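Local coordinates for sortase family protein (Streptococcus agalactiae, PDB 4D7W), which probably acts as a class C sortase, a cysteine transpeptidase that takes part in assembling type 2b pili on the surface of group B Streptococcus, at residues D16-D19 and Y20-I23; Q46-L49 and D50-Q54. All coordinates share one frame; numbering follows the deposited sequence.

Contact 1 of 2, residues D16-D19 and Y20-I23; sequences DEND and YKKI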
# COMPACT_ATOMS: atom_id res chain seq x y z
N ASP A 16 7.64 2.32 22.78
CA ASP A 16 8.46 3.48 23.13
C ASP A 16 8.58 4.44 21.94
O ASP A 16 8.39 4.03 20.79
CB ASP A 16 9.84 3.03 23.60
CG ASP A 16 10.58 4.12 24.34
OD1 ASP A 16 9.90 5.01 24.89
OD2 ASP A 16 11.83 4.08 24.37
N GLU A 17 8.87 5.71 22.20
CA GLU A 17 9.05 6.67 21.10
C GLU A 17 10.36 6.41 20.36
O GLU A 17 10.54 6.84 19.22
CB GLU A 17 9.01 8.11 21.62
CG GLU A 17 7.60 8.68 21.75
CD GLU A 17 7.59 10.15 22.14
OE1 GLU A 17 8.67 10.77 22.18
OE2 GLU A 17 6.49 10.68 22.41
N ASN A 18 11.27 5.69 21.02
CA ASN A 18 12.48 5.21 20.37
C ASN A 18 12.19 3.98 19.53
O ASN A 18 12.94 3.64 18.63
CB ASN A 18 13.56 4.91 21.40
CG ASN A 18 14.37 6.14 21.78
OD1 ASN A 18 13.92 7.28 21.61
ND2 ASN A 18 15.59 5.92 22.27
N ASP A 19 11.08 3.31 19.84
CA ASP A 19 10.62 2.17 19.05
C ASP A 19 10.12 2.62 17.68
O ASP A 19 10.47 2.01 16.67
CB ASP A 19 9.51 1.40 19.79
CG ASP A 19 10.04 0.53 20.93
OD1 ASP A 19 11.03 -0.20 20.72
OD2 ASP A 19 9.45 0.59 22.04
N TYR A 20 9.30 3.68 17.65
CA TYR A 20 8.84 4.24 16.37
C TYR A 20 10.04 4.62 15.53
O TYR A 20 10.11 4.28 14.36
CB TYR A 20 7.97 5.50 16.55
CG TYR A 20 6.70 5.31 17.35
CD1 TYR A 20 5.95 4.14 17.25
CD2 TYR A 20 6.26 6.31 18.21
CE1 TYR A 20 4.79 3.97 17.99
CE2 TYR A 20 5.10 6.15 18.96
CZ TYR A 20 4.36 4.99 18.85
OH TYR A 20 3.21 4.84 19.62
N LYS A 21 10.99 5.34 16.14
CA LYS A 21 12.14 5.86 15.42
C LYS A 21 12.95 4.77 14.73
O LYS A 21 13.37 4.94 13.59
CB LYS A 21 13.06 6.65 16.37
CG LYS A 21 12.66 8.10 16.57
CD LYS A 21 13.68 8.84 17.45
CE LYS A 21 13.11 10.16 17.97
NZ LYS A 21 14.09 10.93 18.78
N LYS A 22 13.21 3.68 15.44
CA LYS A 22 13.96 2.57 14.86
C LYS A 22 13.24 2.03 13.62
O LYS A 22 13.81 1.91 12.54
CB LYS A 22 14.17 1.46 15.89
CG LYS A 22 14.90 0.24 15.36
CD LYS A 22 15.42 -0.63 16.51
CE LYS A 22 15.66 -2.08 16.09
NZ LYS A 22 14.40 -2.90 16.10
N ILE A 23 11.96 1.72 13.78
CA ILE A 23 11.19 1.14 12.69
C ILE A 23 11.01 2.11 11.51
O ILE A 23 11.20 1.73 10.34
CB ILE A 23 9.81 0.63 13.19
CG1 ILE A 23 10.03 -0.46 14.25
CG2 ILE A 23 9.00 0.10 12.03
CD1 ILE A 23 8.79 -0.84 15.05
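The carbonyl oxygen of Asp16 is gripped twice where the helix begins: Tyr20 N donates to it at 3.3 Å, with an N-H...O angle of 153°, and Asp19 N adds a weak bond at 2.9 Å. The same oxygen sits over one face of the Tyr20 ring, offset toward the rim and 4.0 Å from CG. From there the ring runs back past the first turn, touching Met15 and Asn139, and its hydroxyl bonds to the carbonyl of Val12.

Asp16 holds the N-cap position, and the side chain that closes this end comes from Asp19. With CG beside its own backbone N (chi1 -75°), Asp19 turns its carboxylate back to the helix start, where OD2 accepts from Asp16 N at 2.6 Å through its anti lone pair, a short but clearly bent bond. The carboxylate thereby sits near the positive end of the helix dipole, which would tend to favour its charged form. Further along, Ile23 N bonds Asp19 O at 3.3 Å and almost straight, 173°, and CG1 of Ile23 lies 3.5 Å from Asp19 O. CG of Lys21 lies 3.6 Å from Glu17 O, but Lys21 NZ stays 6.4 Å from OE1 of the poorly ordered Glu17, and the two charges do not pair directly. The Asp19 bond is the half of a capping box that runs from the third helical residue to the N-cap backbone, and it opens helix 17-31, part of the helical N-terminal region that precedes the β-barrel in class C sortases.

Contact 2 of 2, residues Q46-L49 and D50-Q54; sequences QERL and DYNSQ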
# COMPACT_ATOMS: atom_id res chain seq x y z
N GLN A 46 17.00 -13.09 0.07
CA GLN A 46 17.63 -12.13 0.98
C GLN A 46 16.83 -10.83 1.07
O GLN A 46 16.58 -10.29 2.16
CB GLN A 46 19.05 -11.82 0.48
CG GLN A 46 19.94 -11.23 1.51
CD GLN A 46 20.02 -12.12 2.71
OE1 GLN A 46 20.63 -13.19 2.66
NE2 GLN A 46 19.35 -11.71 3.78
N GLU A 47 16.43 -10.31 -0.08
CA GLU A 47 15.65 -9.08 -0.15
C GLU A 47 14.27 -9.29 0.45
O GLU A 47 13.73 -8.41 1.11
CB GLU A 47 15.55 -8.60 -1.60
CG GLU A 47 16.84 -7.97 -2.08
CD GLU A 47 16.90 -7.81 -3.59
OE1 GLU A 47 16.08 -8.42 -4.31
OE2 GLU A 47 17.79 -7.07 -4.07
N ARG A 48 13.69 -10.47 0.22
CA ARG A 48 12.36 -10.75 0.72
C ARG A 48 12.37 -10.81 2.26
O ARG A 48 11.45 -10.31 2.90
CB ARG A 48 11.82 -12.05 0.14
CG ARG A 48 10.46 -12.46 0.69
CD ARG A 48 9.82 -13.58 -0.14
NE ARG A 48 9.68 -13.16 -1.53
CZ ARG A 48 10.45 -13.59 -2.53
NH1 ARG A 48 11.40 -14.49 -2.29
NH2 ARG A 48 10.25 -13.14 -3.76
N LEU A 49 13.42 -11.41 2.83
CA LEU A 49 13.61 -11.41 4.29
C LEU A 49 13.74 -10.00 4.85
O LEU A 49 13.18 -9.70 5.90
CB LEU A 49 14.86 -12.22 4.67
CG LEU A 49 14.77 -13.75 4.81
CD1 LEU A 49 13.94 -14.37 3.69
CD2 LEU A 49 16.16 -14.37 4.84
N ASP A 50 14.51 -9.14 4.18
CA ASP A 50 14.62 -7.76 4.62
C ASP A 50 13.25 -7.09 4.60
O ASP A 50 12.83 -6.43 5.55
CB ASP A 50 15.59 -6.98 3.73
CG ASP A 50 15.83 -5.55 4.23
OD1 ASP A 50 15.61 -5.28 5.44
OD2 ASP A 50 16.25 -4.69 3.42
N TYR A 51 12.55 -7.27 3.48
CA TYR A 51 11.21 -6.72 3.31
C TYR A 51 10.27 -7.13 4.45
O TYR A 51 9.60 -6.29 5.04
CB TYR A 51 10.65 -7.15 1.96
CG TYR A 51 9.17 -6.90 1.76
CD1 TYR A 51 8.66 -5.61 1.75
CD2 TYR A 51 8.28 -7.95 1.54
CE1 TYR A 51 7.31 -5.37 1.56
CE2 TYR A 51 6.91 -7.71 1.35
CZ TYR A 51 6.44 -6.42 1.35
OH TYR A 51 5.10 -6.16 1.17
N ASN A 52 10.23 -8.42 4.78
CA ASN A 52 9.32 -8.88 5.82
C ASN A 52 9.61 -8.29 7.20
O ASN A 52 8.71 -8.22 8.04
CB ASN A 52 9.34 -10.41 5.91
CG ASN A 52 8.63 -11.06 4.74
OD1 ASN A 52 7.76 -10.45 4.12
ND2 ASN A 52 8.99 -12.30 4.44
N SER A 53 10.84 -7.84 7.41
CA SER A 53 11.21 -7.22 8.68
C SER A 53 10.85 -5.74 8.72
O SER A 53 10.99 -5.10 9.76
CB SER A 53 12.71 -7.37 8.93
OG SER A 53 13.44 -6.50 8.07
N GLN A 54 10.46 -5.16 7.58
CA GLN A 54 10.20 -3.72 7.57
C GLN A 54 8.78 -3.46 8.05
O GLN A 54 7.87 -4.20 7.70
CB GLN A 54 10.42 -3.13 6.16
CG GLN A 54 11.85 -3.26 5.65
CD GLN A 54 12.83 -2.38 6.42
OE1 GLN A 54 12.43 -1.42 7.07
NE2 GLN A 54 14.12 -2.70 6.35
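The C-terminal part of the short helix 45-52 leads into a turn here, and Ser53 and Gln54 reach back to Asp50, one to its carbonyl and the other to its side chain. Three regular i to i+4 bonds hold the helix itself: Asp50 N to Gln46 O, Tyr51 N to Glu47 O at 2.9 Å, and Asn52 N to Arg48 O, also at 2.9 Å. The next in the series, Ser53 N to Leu49 O, is weak at 3.3 Å and bent to 137°. Bonds spanning three residues follow, of which Gln54 N to Tyr51 O, at 2.9 Å, is the sound one.

Tyr51 is the buried side chain that seats helix 45-52 against the β-sheet: its ring packs edge-to-face on His79 of strand 73-79, and its hydroxyl bonds to His92 of strand 90-92 and to Gly80. Its CB lies 3.4 Å from Arg48 O, while the ring meets that oxygen at the edge.

Side-chain bonds join the backbone ones in the turn. Ser53 OG donates to Asp50 O at 2.6 Å, a short bond made possible by chi1 of 73°, which folds the hydroxyl back between its backbone N and carbonyl carbon. One residue on, Gln54 NE2 reaches Asp50 OD1 at 3.1 Å; the acceptor lies close to the amide plane, yet the donor comes in from above the carboxylate plane. Asp50, Tyr51 and Gln54 also pack on Tyr30 of helix 17-31, whose Arg26 adds only weak polar contacts to Ser53 OG and Asp50.

Arg48 and Asn52 run side by side and point the same way, with CG of Arg48 4.0 Å from ND2 of Asn52 and their flat groups 53° apart. The guanidinium goes on to a salt bridge with Glu94.

How the contacts relate
Both contacts lie at the surface of the helical N-terminal part, about 19 Å apart between centres and about 5 Å apart at their nearest atoms, without touching. Contact 1 starts the long helix 17-31, and contact 2 falls on the separate helix 45-52, which that long helix meets through Arg26 and Tyr30. Their chemistry follows their ends: at 16-23 an acidic side chain accepts from a backbone N-H at a helix start, whereas a hydroxyl and an amide donate in the turn at 50-54. Each has a tyrosine, partly exposed Tyr20 in contact 1 and buried Tyr51 in contact 2, the latter turned toward the strands 73-79 and 90-92.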